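Local atomic coordinates of cell division control protein 45 cdc45 putative (Entamoeba histolytica, PDB entry 6CC2), a protein that probably acts in eukaryotic DNA replication as the Cdc45 subunit of the CMG replicative helicase, and is related to RecJ-type DHH phosphoesterases. Residues Phe82-Gly87 and Asp107-Phe112; Ser88-Glu93 and Asn113-Thr118; Gln258-Arg263 and Leu271-Glu276; Ser279-Trp284 and Tyr332-Leu337. All blocks are in the same frame, centred on the assembly; numbering follows the deposited sequence.

Contact 1: residues Phe82-Gly87 and Asp107-Phe112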
loop_
_atom_site.group_PDB
_atom_site.type_symbol
_atom_site.label_atom_id
_atom_site.label_comp_id
_atom_site.label_asym_id
_atom_site.label_seq_id
_atom_site.Cartn_x
_atom_site.Cartn_y
_atom_site.Cartn_z
ATOM N N PHE A 82 -4.472 -9.219 15.091
ATOM C CA PHE A 82 -5.056 -8.455 13.999
ATOM C C PHE A 82 -4.001 -7.459 13.541
ATOM O O PHE A 82 -3.523 -6.636 14.343
ATOM C CB PHE A 82 -6.327 -7.743 14.453
ATOM C CG PHE A 82 -7.416 -8.676 14.938
ATOM C CD1 PHE A 82 -7.637 -9.899 14.321
ATOM C CD2 PHE A 82 -8.203 -8.330 16.012
ATOM C CE1 PHE A 82 -8.639 -10.754 14.760
ATOM C CE2 PHE A 82 -9.214 -9.179 16.456
ATOM C CZ PHE A 82 -9.431 -10.399 15.824
ATOM N N ILE A 83 -3.605 -7.557 12.269
ATOM C CA ILE A 83 -2.489 -6.774 11.732
ATOM C C ILE A 83 -3.008 -5.731 10.743
ATOM O O ILE A 83 -3.579 -6.074 9.701
ATOM C CB ILE A 83 -1.444 -7.695 11.079
ATOM C CG1 ILE A 83 -0.885 -8.668 12.123
ATOM C CG2 ILE A 83 -0.330 -6.879 10.433
ATOM C CD1 ILE A 83 0.069 -9.710 11.556
ATOM N N ASP A 84 -2.757 -4.460 11.082
ATOM C CA ASP A 84 -3.104 -3.269 10.275
ATOM C C ASP A 84 -4.607 -3.141 10.074
ATOM O O ASP A 84 -5.074 -2.527 9.129
ATOM C CB ASP A 84 -2.353 -3.226 8.940
ATOM C CG ASP A 84 -1.756 -1.827 8.643
ATOM O OD1 ASP A 84 -1.845 -0.929 9.513
ATOM O OD2 ASP A 84 -1.184 -1.624 7.543
ATOM N N CYS A 85 -5.382 -3.704 10.996
ATOM C CA CYS A 85 -6.817 -3.505 11.057
ATOM C C CYS A 85 -7.262 -3.707 12.501
ATOM O O CYS A 85 -6.482 -4.154 13.348
ATOM C CB CYS A 85 -7.561 -4.465 10.127
ATOM S SG CYS A 85 -7.321 -6.225 10.505
ATOM N N ALA A 86 -8.513 -3.330 12.764
ATOM C CA ALA A 86 -9.253 -3.581 13.990
ATOM C C ALA A 86 -8.980 -2.589 15.108
ATOM O O ALA A 86 -9.810 -2.434 16.008
ATOM C CB ALA A 86 -8.970 -4.988 14.527
ATOM N N GLY A 87 -7.838 -1.901 15.082
ATOM C CA GLY A 87 -7.512 -1.008 16.188
ATOM C C GLY A 87 -8.477 0.153 16.349
ATOM O O GLY A 87 -8.687 0.635 17.460
ATOM N N ASP A 107 -1.733 -2.253 14.738
ATOM C CA ASP A 107 -2.441 -1.493 13.694
ATOM C C ASP A 107 -1.856 -0.090 13.655
ATOM O O ASP A 107 -1.634 0.532 14.699
ATOM C CB ASP A 107 -3.944 -1.460 14.009
ATOM C CG ASP A 107 -4.773 -0.861 12.909
ATOM O OD1 ASP A 107 -4.192 -0.353 11.920
ATOM O OD2 ASP A 107 -6.027 -0.882 13.020
ATOM N N SER A 108 -1.607 0.411 12.451
ATOM C CA SER A 108 -1.038 1.744 12.297
ATOM C C SER A 108 -2.080 2.863 12.299
ATOM O O SER A 108 -1.697 4.033 12.398
ATOM C CB SER A 108 -0.227 1.828 10.992
ATOM O OG SER A 108 -1.077 1.695 9.855
ATOM N N HIS A 109 -3.369 2.532 12.192
ATOM C CA HIS A 109 -4.410 3.557 12.247
ATOM C C HIS A 109 -4.458 4.222 13.616
ATOM O O HIS A 109 -4.263 3.570 14.642
ATOM C CB HIS A 109 -5.782 2.938 11.962
ATOM C CG HIS A 109 -5.945 2.438 10.562
ATOM N ND1 HIS A 109 -5.554 1.175 10.169
ATOM C CD2 HIS A 109 -6.466 3.035 9.459
ATOM C CE1 HIS A 109 -5.822 1.015 8.883
ATOM N NE2 HIS A 109 -6.380 2.128 8.431
ATOM N N ARG A 110 -4.732 5.526 13.628
ATOM C CA ARG A 110 -4.948 6.269 14.870
ATOM C C ARG A 110 -6.089 7.255 14.661
ATOM O O ARG A 110 -6.337 7.685 13.529
ATOM C CB ARG A 110 -3.696 7.051 15.307
ATOM C CG ARG A 110 -2.486 6.190 15.631
ATOM C CD ARG A 110 -2.647 5.474 16.967
ATOM N NE ARG A 110 -1.368 4.873 17.369
ATOM C CZ ARG A 110 -0.872 3.759 16.841
ATOM N NH1 ARG A 110 0.308 3.312 17.233
ATOM N NH2 ARG A 110 -1.550 3.103 15.905
ATOM N N PRO A 111 -6.792 7.648 15.735
ATOM C CA PRO A 111 -6.679 7.136 17.111
ATOM C C PRO A 111 -7.231 5.723 17.269
ATOM O O PRO A 111 -8.026 5.264 16.461
ATOM C CB PRO A 111 -7.507 8.119 17.926
ATOM C CG PRO A 111 -8.519 8.640 16.960
ATOM C CD PRO A 111 -7.772 8.742 15.653
ATOM N N PHE A 112 -6.802 5.030 18.318
ATOM C CA PHE A 112 -7.442 3.776 18.690
ATOM C C PHE A 112 -8.884 4.024 19.130
ATOM O O PHE A 112 -9.220 5.077 19.686
ATOM C CB PHE A 112 -6.673 3.115 19.819
ATOM C CG PHE A 112 -5.304 2.632 19.441
ATOM C CD1 PHE A 112 -5.107 1.855 18.309
ATOM C CD2 PHE A 112 -4.217 2.927 20.244
ATOM C CE1 PHE A 112 -3.841 1.395 17.977
ATOM C CE2 PHE A 112 -2.952 2.468 19.918
ATOM C CZ PHE A 112 -2.763 1.713 18.792
#
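Asp84 and Asp107 bring their carboxylates together, OD1 to OD1 at 3.4 Å, a contact of two like charges and not a bond. Ser108 grips one of them twice. Its hydroxyl OG donates to Asp84 OD1 at 2.8 Å, on the lone pair that faces the other oxygen. Ser108 N reaches Asp84 OD1 nearly along the C-O axis, at 3.2 Å. The other oxygen, Asp84 OD2, hydrogen-bonds Thr32 OG1. Asp107 OD2 takes Gly87 N at 2.9 Å on its anti lone pair. Asp84, Asp107, Ser108 and Gly87 are all buried, and this side is dense in polar bonds. The sequence Asp107-Ser108-His109, just after a strand of the parallel sheet, probably corresponds to the DHH motif of RecJ-like phosphoesterases. His109 ND1 donates to Asp107 OD1 at 2.7 Å, with the oxygen in the ring plane. His109 N meets that oxygen from above the carboxylate, closing an Asx turn. The other end is looser. There the partly exposed Phe112 meets Gly87 O with its CA, in a CA-H...O contact of 3.6 Å, and with its ring edge.

Contact 2: residues Ser88-Glu93 and Asn113-Thr118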
loop_
_atom_site.group_PDB
_atom_site.type_symbol
_atom_site.label_atom_id
_atom_site.label_comp_id
_atom_site.label_asym_id
_atom_site.label_seq_id
_atom_site.Cartn_x
_atom_site.Cartn_y
_atom_site.Cartn_z
ATOM N N SER A 88 -9.053 0.641 15.250
ATOM C CA SER A 88 -9.890 1.831 15.295
ATOM C C SER A 88 -11.384 1.527 15.207
ATOM O O SER A 88 -12.190 2.461 15.119
ATOM C CB SER A 88 -9.476 2.803 14.190
ATOM O OG SER A 88 -8.146 3.260 14.456
ATOM N N ILE A 89 -11.784 0.262 15.288
ATOM C CA ILE A 89 -13.194 -0.083 15.352
ATOM C C ILE A 89 -13.502 -0.677 16.726
ATOM O O ILE A 89 -12.608 -1.068 17.472
ATOM C CB ILE A 89 -13.607 -1.039 14.236
ATOM C CG1 ILE A 89 -12.902 -2.381 14.392
ATOM C CG2 ILE A 89 -13.301 -0.433 12.878
ATOM C CD1 ILE A 89 -13.512 -3.486 13.537
ATOM N N ASP A 90 -14.791 -0.765 17.039
ATOM C CA ASP A 90 -15.255 -1.324 18.311
ATOM C C ASP A 90 -15.200 -2.844 18.194
ATOM O O ASP A 90 -16.163 -3.491 17.791
ATOM C CB ASP A 90 -16.656 -0.816 18.626
ATOM C CG ASP A 90 -17.120 -1.197 20.022
ATOM O OD1 ASP A 90 -16.469 -2.051 20.656
ATOM O OD2 ASP A 90 -18.141 -0.633 20.479
ATOM N N VAL A 91 -14.043 -3.413 18.559
ATOM C CA VAL A 91 -13.788 -4.836 18.356
ATOM C C VAL A 91 -14.762 -5.692 19.152
ATOM O O VAL A 91 -15.266 -6.708 18.653
ATOM C CB VAL A 91 -12.333 -5.170 18.734
ATOM C CG1 VAL A 91 -12.144 -6.681 18.847
ATOM C CG2 VAL A 91 -11.382 -4.597 17.728
ATOM N N SER A 92 -15.020 -5.324 20.408
ATOM C CA SER A 92 -15.952 -6.093 21.224
ATOM C C SER A 92 -17.335 -6.138 20.587
ATOM O O SER A 92 -18.009 -7.174 20.616
ATOM C CB SER A 92 -16.034 -5.493 22.634
ATOM O OG SER A 92 -16.946 -6.209 23.435
ATOM N N GLU A 93 -17.776 -5.021 20.014
ATOM C CA GLU A 93 -19.072 -4.993 19.343
ATOM C C GLU A 93 -19.073 -5.889 18.114
ATOM O O GLU A 93 -20.060 -6.585 17.845
ATOM C CB GLU A 93 -19.424 -3.558 18.967
ATOM C CG GLU A 93 -20.722 -3.398 18.195
ATOM C CD GLU A 93 -21.094 -1.939 17.999
ATOM O OE1 GLU A 93 -22.133 -1.508 18.542
ATOM O OE2 GLU A 93 -20.337 -1.219 17.313
ATOM N N ASN A 113 -9.744 3.043 18.878
ATOM C CA ASN A 113 -11.102 3.095 19.412
ATOM C C ASN A 113 -11.072 3.126 20.939
ATOM O O ASN A 113 -10.373 2.338 21.574
ATOM C CB ASN A 113 -11.907 1.892 18.918
ATOM C CG ASN A 113 -13.291 1.815 19.550
ATOM O OD1 ASN A 113 -13.457 1.281 20.636
ATOM N ND2 ASN A 113 -14.289 2.355 18.861
ATOM N N LYS A 114 -11.849 4.037 21.528
ATOM C CA LYS A 114 -11.778 4.250 22.972
ATOM C C LYS A 114 -12.193 3.009 23.746
ATOM O O LYS A 114 -11.643 2.725 24.821
ATOM C CB LYS A 114 -12.623 5.454 23.366
ATOM C CG LYS A 114 -11.958 6.792 23.039
ATOM C CD LYS A 114 -12.926 7.965 23.177
ATOM C CE LYS A 114 -13.424 8.129 24.604
ATOM N NZ LYS A 114 -14.402 9.248 24.718
ATOM N N LEU A 115 -13.177 2.263 23.242
ATOM C CA LEU A 115 -13.597 1.060 23.957
ATOM C C LEU A 115 -12.563 -0.050 23.815
ATOM O O LEU A 115 -12.424 -0.887 24.718
ATOM C CB LEU A 115 -14.966 0.602 23.469
ATOM C CG LEU A 115 -16.107 1.576 23.741
ATOM C CD1 LEU A 115 -17.407 1.052 23.133
ATOM C CD2 LEU A 115 -16.290 1.836 25.221
ATOM N N ASN A 116 -11.809 -0.055 22.710
ATOM C CA ASN A 116 -10.637 -0.923 22.605
ATOM C C ASN A 116 -9.605 -0.569 23.671
ATOM O O ASN A 116 -8.984 -1.455 24.269
ATOM C CB ASN A 116 -10.001 -0.804 21.223
ATOM C CG ASN A 116 -10.798 -1.524 20.118
ATOM O OD1 ASN A 116 -11.878 -2.073 20.345
ATOM N ND2 ASN A 116 -10.251 -1.510 18.920
ATOM N N VAL A 117 -9.406 0.729 23.917
ATOM C CA VAL A 117 -8.390 1.161 24.865
ATOM C C VAL A 117 -8.768 0.757 26.282
ATOM O O VAL A 117 -7.910 0.351 27.072
ATOM C CB VAL A 117 -8.169 2.683 24.762
ATOM C CG1 VAL A 117 -7.200 3.155 25.827
ATOM C CG2 VAL A 117 -7.660 3.061 23.385
ATOM N N THR A 118 -10.046 0.890 26.643
ATOM C CA THR A 118 -10.453 0.617 28.014
ATOM C C THR A 118 -10.721 -0.862 28.283
ATOM O O THR A 118 -10.854 -1.242 29.448
ATOM C CB THR A 118 -11.704 1.432 28.370
ATOM O OG1 THR A 118 -12.771 1.088 27.487
ATOM C CG2 THR A 118 -11.416 2.919 28.260
HETATM O O HOH W 1 -14.108 -2.794 21.775
#
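Asn116 keeps its CG beside its own backbone N (chi1 -75°), and this carries its amide across to Ile89, Asp90 and Val91. Asp90 has its CG anti to the backbone N (chi1 -172°), which brings its carboxylate against the CD1 methyl of Leu115. Asn116 OD1 accepts from Val91 N at 3.1 Å, in the carbonyl plane and on a lone pair. A water also donates to Asn116 OD1, at 2.7 Å. The same water donates to Asp90 OD1 and accepts from Ser92 N, so it ties the two segments together. Asn116 ND2 makes a weak, bent bond to Ile89 O at 2.8 Å, and further weak bonds to Ala86 O and Gly87 O. OD1 of this amide is thus held firmly, ND2 only by weak bonds. The CG2 branch of Val91 packs 3.5 Å from Asn116 ND2, the two side chains crossing at about a right angle. Leu115 sits at the exposed margin, with CD1 3.2 Å from Asp90 OD2. Asn113 lies against Ile89, its CB 3.4 Å from Ile89 O. Its OD1 also caps its own helix, accepting from Asn116 N at 3.0 Å. Asp90 caps the other helix with a weak bond to Glu93 N. The arrangement is two N-capped helix starts side by side, in consecutive beta-alpha-beta crossovers of the parallel sheet.

Contact 3: residues Gln258-Arg263 and Leu271-Glu276. With EDO (1,2-ethanediol), chain K.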
loop_
_atom_site.group_PDB
_atom_site.type_symbol
_atom_site.label_atom_id
_atom_site.label_comp_id
_atom_site.label_asym_id
_atom_site.label_seq_id
_atom_site.Cartn_x
_atom_site.Cartn_y
_atom_site.Cartn_z
ATOM N N GLN A 258 14.162 9.143 -6.221
ATOM C CA GLN A 258 13.067 8.190 -6.007
ATOM C C GLN A 258 12.057 8.217 -7.158
ATOM O O GLN A 258 10.864 8.432 -6.979
ATOM C CB GLN A 258 12.377 8.476 -4.678
ATOM C CG GLN A 258 13.302 8.327 -3.478
ATOM C CD GLN A 258 13.888 6.942 -3.370
ATOM O OE1 GLN A 258 13.441 5.998 -4.041
ATOM N NE2 GLN A 258 14.879 6.788 -2.516
ATOM N N LEU A 259 12.564 7.992 -8.357
ATOM C CA LEU A 259 11.692 7.707 -9.502
ATOM C C LEU A 259 11.357 6.220 -9.484
ATOM O O LEU A 259 12.219 5.376 -9.210
ATOM C CB LEU A 259 12.367 8.085 -10.812
ATOM C CG LEU A 259 12.671 9.571 -11.006
ATOM C CD1 LEU A 259 13.406 9.761 -12.323
ATOM C CD2 LEU A 259 11.382 10.400 -10.988
HETATM N N MSE A 260 10.098 5.910 -9.737
HETATM C CA MSE A 260 9.597 4.543 -9.574
HETATM C C MSE A 260 10.348 3.519 -10.394
HETATM O O MSE A 260 10.357 3.583 -11.646
HETATM C CB MSE A 260 8.084 4.505 -9.986
HETATM C CG MSE A 260 7.534 3.103 -10.028
HETATM SE SE MSE A 260 5.605 3.129 -10.424
HETATM C CE MSE A 260 5.549 4.215 -11.977
ATOM N N LEU A 261 10.997 2.574 -9.709
ATOM C CA LEU A 261 11.675 1.440 -10.319
ATOM C C LEU A 261 12.721 1.844 -11.360
ATOM O O LEU A 261 13.023 1.074 -12.261
ATOM C CB LEU A 261 10.657 0.471 -10.941
ATOM C CG LEU A 261 9.811 -0.283 -9.920
ATOM C CD1 LEU A 261 8.793 -1.163 -10.655
ATOM C CD2 LEU A 261 10.660 -1.142 -9.014
ATOM N N LEU A 262 13.306 3.035 -11.208
ATOM C CA LEU A 262 14.246 3.556 -12.194
ATOM C C LEU A 262 15.327 2.538 -12.570
ATOM O O LEU A 262 15.580 2.304 -13.749
ATOM C CB LEU A 262 14.874 4.837 -11.653
ATOM C CG LEU A 262 15.942 5.538 -12.516
ATOM C CD1 LEU A 262 15.341 5.972 -13.837
ATOM C CD2 LEU A 262 16.570 6.714 -11.786
ATOM N N ARG A 263 16.010 1.956 -11.586
ATOM C CA ARG A 263 17.092 1.036 -11.884
ATOM C C ARG A 263 16.618 -0.197 -12.630
ATOM O O ARG A 263 17.420 -0.860 -13.282
ATOM C CB ARG A 263 17.810 0.639 -10.593
ATOM C CG ARG A 263 18.731 1.712 -10.038
ATOM C CD ARG A 263 19.407 1.261 -8.726
ATOM N NE ARG A 263 18.384 1.053 -7.697
ATOM C CZ ARG A 263 17.832 2.034 -6.994
ATOM N NH1 ARG A 263 18.219 3.292 -7.152
ATOM N NH2 ARG A 263 16.888 1.750 -6.114
ATOM N N LEU A 271 10.441 8.169 -15.295
ATOM C CA LEU A 271 10.087 9.560 -15.029
ATOM C C LEU A 271 8.638 9.850 -15.382
ATOM O O LEU A 271 7.925 10.501 -14.616
ATOM C CB LEU A 271 11.020 10.494 -15.806
ATOM C CG LEU A 271 10.793 11.988 -15.651
ATOM C CD1 LEU A 271 10.863 12.422 -14.209
ATOM C CD2 LEU A 271 11.817 12.746 -16.494
ATOM N N PHE A 272 8.176 9.349 -16.525
ATOM C CA PHE A 272 6.812 9.649 -16.970
ATOM C C PHE A 272 5.766 9.030 -16.052
ATOM O O PHE A 272 4.659 9.562 -15.946
ATOM C CB PHE A 272 6.618 9.157 -18.405
ATOM C CG PHE A 272 5.364 9.694 -19.069
ATOM C CD1 PHE A 272 5.353 10.951 -19.634
ATOM C CD2 PHE A 272 4.220 8.934 -19.104
ATOM C CE1 PHE A 272 4.218 11.440 -20.235
ATOM C CE2 PHE A 272 3.061 9.423 -19.707
ATOM C CZ PHE A 272 3.072 10.676 -20.268
ATOM N N HIS A 273 6.078 7.936 -15.377
ATOM C CA HIS A 273 5.107 7.219 -14.551
ATOM C C HIS A 273 5.256 7.465 -13.054
ATOM O O HIS A 273 4.523 6.859 -12.265
ATOM C CB HIS A 273 5.193 5.729 -14.855
ATOM C CG HIS A 273 4.749 5.393 -16.243
ATOM N ND1 HIS A 273 5.588 5.490 -17.337
ATOM C CD2 HIS A 273 3.543 4.997 -16.729
ATOM C CE1 HIS A 273 4.920 5.161 -18.430
ATOM N NE2 HIS A 273 3.679 4.868 -18.092
ATOM N N THR A 274 6.174 8.327 -12.639
ATOM C CA THR A 274 6.290 8.722 -11.236
ATOM C C THR A 274 5.271 9.843 -10.992
ATOM O O THR A 274 5.427 10.964 -11.467
ATOM C CB THR A 274 7.709 9.155 -10.908
ATOM O OG1 THR A 274 8.611 8.050 -11.174
ATOM C CG2 THR A 274 7.827 9.552 -9.448
ATOM N N ARG A 275 4.210 9.514 -10.245
ATOM C CA ARG A 275 2.998 10.299 -10.298
ATOM C C ARG A 275 3.187 11.719 -9.794
ATOM O O ARG A 275 2.656 12.661 -10.393
ATOM C CB ARG A 275 1.888 9.587 -9.518
ATOM C CG ARG A 275 1.603 8.237 -10.111
ATOM C CD ARG A 275 0.509 7.471 -9.391
ATOM N NE ARG A 275 0.448 6.113 -9.913
ATOM C CZ ARG A 275 -0.367 5.164 -9.459
ATOM N NH1 ARG A 275 -1.209 5.425 -8.460
ATOM N NH2 ARG A 275 -0.325 3.950 -9.993
ATOM N N GLU A 276 3.864 11.888 -8.662
ATOM C CA GLU A 276 3.987 13.237 -8.111
ATOM C C GLU A 276 4.853 14.106 -9.007
ATOM O O GLU A 276 4.582 15.293 -9.180
ATOM C CB GLU A 276 4.584 13.191 -6.698
ATOM C CG GLU A 276 4.833 14.596 -6.118
ATOM C CD GLU A 276 5.291 14.580 -4.667
ATOM O OE1 GLU A 276 4.777 13.754 -3.880
ATOM O OE2 GLU A 276 6.169 15.396 -4.315
HETATM C C1 EDO K . 19.617 7.098 -9.077
HETATM O O1 EDO K . 20.975 7.531 -8.936
HETATM C C2 EDO K . 19.596 5.623 -9.465
HETATM O O2 EDO K . 20.342 4.859 -8.511
#
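Thr274 OG1 is gripped by two partners. It accepts from Met260 N at 3.0 Å with a nearly straight N-H (162°), and it donates to Ser270 O of the preceding helix. The donor, Met260, belongs to a type II beta turn from Leu259 to Leu262, which lies against the junction of helices 267-273 and 275-281. Thr274 stands at the N-cap position of the second helix, but its hydroxyl makes no capping bond. It serves the turn instead. A chi1 of -60° directs OG1 to Met260 N and sets the CG2 methyl near Leu259 CD2. Leu259 supplies the apolar part. The Leu259 and Thr274 side chains cross at about a right angle, with Leu259 CD2 3.6 Å from Thr274 OG1. Leu259 CD2 also meets Leu271 CD1 at 3.8 Å. Met260 is a selenomethionine whose chain bends at its last torsion toward His273; the contact of its methyl with that residue is modelled too close and is doubtful. Just past the turn, Arg263 forms salt bridges with Asp256 and Asp356. An ethanediol, probably from the crystallisation liquor, sits at the edge of its guanidinium, where Arg263 NH1 donates to O2 of the ethanediol at 3.0 Å.

Contact 4: residues Ser279-Trp284 and Tyr332-Leu337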
loop_
_atom_site.group_PDB
_atom_site.type_symbol
_atom_site.label_atom_id
_atom_site.label_comp_id
_atom_site.label_asym_id
_atom_site.label_seq_id
_atom_site.Cartn_x
_atom_site.Cartn_y
_atom_site.Cartn_z
ATOM N N SER A 279 2.973 14.952 -12.331
ATOM C CA SER A 279 1.959 15.961 -12.074
ATOM C C SER A 279 2.576 17.356 -11.991
ATOM O O SER A 279 2.020 18.313 -12.510
ATOM C CB SER A 279 1.210 15.641 -10.780
ATOM O OG SER A 279 0.499 14.419 -10.904
ATOM N N LYS A 280 3.716 17.475 -11.322
ATOM C CA LYS A 280 4.351 18.770 -11.138
ATOM C C LYS A 280 5.030 19.261 -12.404
ATOM O O LYS A 280 5.132 20.468 -12.605
ATOM C CB LYS A 280 5.352 18.692 -9.990
ATOM C CG LYS A 280 4.672 18.583 -8.638
ATOM C CD LYS A 280 5.662 18.423 -7.493
ATOM C CE LYS A 280 4.934 18.485 -6.151
ATOM N NZ LYS A 280 5.863 18.354 -5.000
ATOM N N LEU A 281 5.503 18.352 -13.253
ATOM C CA LEU A 281 6.070 18.750 -14.534
ATOM C C LEU A 281 5.013 19.026 -15.588
ATOM O O LEU A 281 5.352 19.547 -16.654
ATOM C CB LEU A 281 7.023 17.675 -15.046
ATOM C CG LEU A 281 8.289 17.424 -14.238
ATOM C CD1 LEU A 281 9.022 16.210 -14.774
ATOM C CD2 LEU A 281 9.187 18.649 -14.262
ATOM N N GLY A 282 3.753 18.687 -15.329
ATOM C CA GLY A 282 2.700 18.969 -16.285
ATOM C C GLY A 282 2.754 18.144 -17.555
ATOM O O GLY A 282 2.228 18.567 -18.582
ATOM N N ILE A 283 3.347 16.943 -17.499
ATOM C CA ILE A 283 3.519 16.133 -18.693
ATOM C C ILE A 283 2.360 15.188 -18.946
ATOM O O ILE A 283 2.396 14.429 -19.926
ATOM C CB ILE A 283 4.839 15.339 -18.607
ATOM C CG1 ILE A 283 4.895 14.490 -17.344
ATOM C CG2 ILE A 283 6.012 16.305 -18.645
ATOM C CD1 ILE A 283 6.141 13.670 -17.222
ATOM N N TRP A 284 1.328 15.204 -18.102
ATOM C CA TRP A 284 0.131 14.404 -18.332
ATOM C C TRP A 284 -1.001 15.235 -18.926
ATOM O O TRP A 284 -2.156 14.803 -18.907
ATOM C CB TRP A 284 -0.330 13.745 -17.036
ATOM C CG TRP A 284 0.545 12.619 -16.564
ATOM C CD1 TRP A 284 1.642 12.085 -17.197
ATOM C CD2 TRP A 284 0.391 11.880 -15.356
ATOM N NE1 TRP A 284 2.168 11.057 -16.455
ATOM C CE2 TRP A 284 1.423 10.912 -15.316
ATOM C CE3 TRP A 284 -0.514 11.948 -14.293
ATOM C CZ2 TRP A 284 1.552 10.011 -14.271
ATOM C CZ3 TRP A 284 -0.373 11.048 -13.246
ATOM C CH2 TRP A 284 0.658 10.098 -13.242
ATOM N N TYR A 332 10.406 23.293 -9.704
ATOM C CA TYR A 332 9.063 22.749 -9.627
ATOM C C TYR A 332 8.715 22.217 -8.249
ATOM O O TYR A 332 7.661 21.577 -8.086
ATOM C CB TYR A 332 8.891 21.623 -10.659
ATOM C CG TYR A 332 9.018 22.076 -12.099
ATOM C CD1 TYR A 332 7.959 22.696 -12.747
ATOM C CD2 TYR A 332 10.189 21.859 -12.815
ATOM C CE1 TYR A 332 8.071 23.114 -14.065
ATOM C CE2 TYR A 332 10.309 22.264 -14.132
ATOM C CZ TYR A 332 9.245 22.892 -14.752
ATOM O OH TYR A 332 9.361 23.296 -16.062
ATOM N N HIS A 333 9.596 22.389 -7.268
ATOM C CA HIS A 333 9.326 22.026 -5.873
ATOM C C HIS A 333 8.943 20.553 -5.705
ATOM O O HIS A 333 7.878 20.204 -5.189
ATOM C CB HIS A 333 8.247 22.947 -5.295
ATOM C CG HIS A 333 8.593 24.403 -5.387
ATOM N ND1 HIS A 333 8.040 25.242 -6.330
ATOM C CD2 HIS A 333 9.456 25.159 -4.668
ATOM C CE1 HIS A 333 8.537 26.456 -6.180
ATOM N NE2 HIS A 333 9.400 26.433 -5.179
ATOM N N PHE A 334 9.848 19.679 -6.130
ATOM C CA PHE A 334 9.798 18.278 -5.726
ATOM C C PHE A 334 11.156 17.860 -5.167
ATOM O O PHE A 334 11.729 16.833 -5.534
ATOM C CB PHE A 334 9.323 17.339 -6.851
ATOM C CG PHE A 334 10.035 17.504 -8.183
ATOM C CD1 PHE A 334 11.233 16.869 -8.429
ATOM C CD2 PHE A 334 9.451 18.236 -9.211
ATOM C CE1 PHE A 334 11.866 16.986 -9.648
ATOM C CE2 PHE A 334 10.066 18.359 -10.433
ATOM C CZ PHE A 334 11.285 17.733 -10.664
ATOM N N GLU A 335 11.646 18.638 -4.194
ATOM C CA GLU A 335 12.928 18.332 -3.566
ATOM C C GLU A 335 12.897 17.025 -2.798
ATOM O O GLU A 335 13.953 16.414 -2.596
ATOM C CB GLU A 335 13.325 19.467 -2.617
ATOM C CG GLU A 335 13.512 20.831 -3.284
ATOM C CD GLU A 335 12.204 21.604 -3.441
ATOM O OE1 GLU A 335 11.115 21.023 -3.227
ATOM O OE2 GLU A 335 12.270 22.806 -3.781
ATOM N N ASN A 336 11.712 16.598 -2.336
ATOM C CA ASN A 336 11.564 15.297 -1.678
ATOM C C ASN A 336 11.740 14.134 -2.644
ATOM O O ASN A 336 11.596 12.974 -2.240
ATOM C CB ASN A 336 10.205 15.167 -1.001
ATOM C CG ASN A 336 10.147 15.870 0.331
ATOM O OD1 ASN A 336 11.173 16.156 0.938
ATOM N ND2 ASN A 336 8.937 16.159 0.789
ATOM N N LEU A 337 12.021 14.401 -3.917
ATOM C CA LEU A 337 12.389 13.307 -4.804
ATOM C C LEU A 337 13.690 12.655 -4.352
ATOM O O LEU A 337 13.918 11.469 -4.611
ATOM C CB LEU A 337 12.521 13.815 -6.227
ATOM C CG LEU A 337 12.880 12.774 -7.283
ATOM C CD1 LEU A 337 11.835 11.690 -7.368
ATOM C CD2 LEU A 337 13.057 13.469 -8.605
#
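Lys280 and Tyr332 bring the two backbones to within 6.3 Å, CA to CA, and each chain leaves its helix through a residue with positive phi, Gly282 on one side and His333 on the other. The contact joins the C-terminal turn of helix 275-281 to the loop that leads from helix 315-331 into strand 338-344. Leu281 forms a CH-pi contact with Tyr332. Its CD2 methyl lies over one ring face, 3.9 Å from the centroid of the Tyr332 ring and displaced toward the rim beside Tyr332 CD2 and Tyr332 CE2. The two side chains cross at about a right angle. The same Leu281 CD2 reaches Phe334 CE2 at 3.9 Å, so this one methyl touches both rings. Phe334 holds its CG between its backbone N and carbonyl carbon (chi1 50°), a crowded position that turns the ring toward Leu281. The Phe334 side chain also touches Met325 and Tyr328 of helix 315-331. Lys280 lies on the more open side. Its extended chain passes the edge of the Phe334 ring, and Lys280 CD comes within 3.9 Å of Phe334 CB. The ammonium group is held twice. One partner is Glu276, one turn back in the helix, in a salt bridge. The other is the backbone of the loop: Lys280 NZ donates to His333 O at 2.7 Å, in the carbonyl plane.

Overall arrangement
The four contacts form two pairs on opposite sides of the chain's centre. Contacts 1 and 2 have centres 10 Å apart and cross along the chain, because 88-93 follows 82-87 and 113-118 follows 107-112. They join through Gly87 O to Asn113 N and Pro111 O to Ser88 OG, at the ends of neighbouring strands of the N-terminal parallel sheet. Contacts 3 and 4 come later, in series, with centres 11 Å apart. They share helix 275-281, and Gln258 N bonds to Leu337 O. Contacts 1 and 3 keep about 17 Å between nearest atoms. The first pair lies in the N-terminal parallel-sheet region, probably the DHH-like part; the second lies among the helices that follow later in the chain.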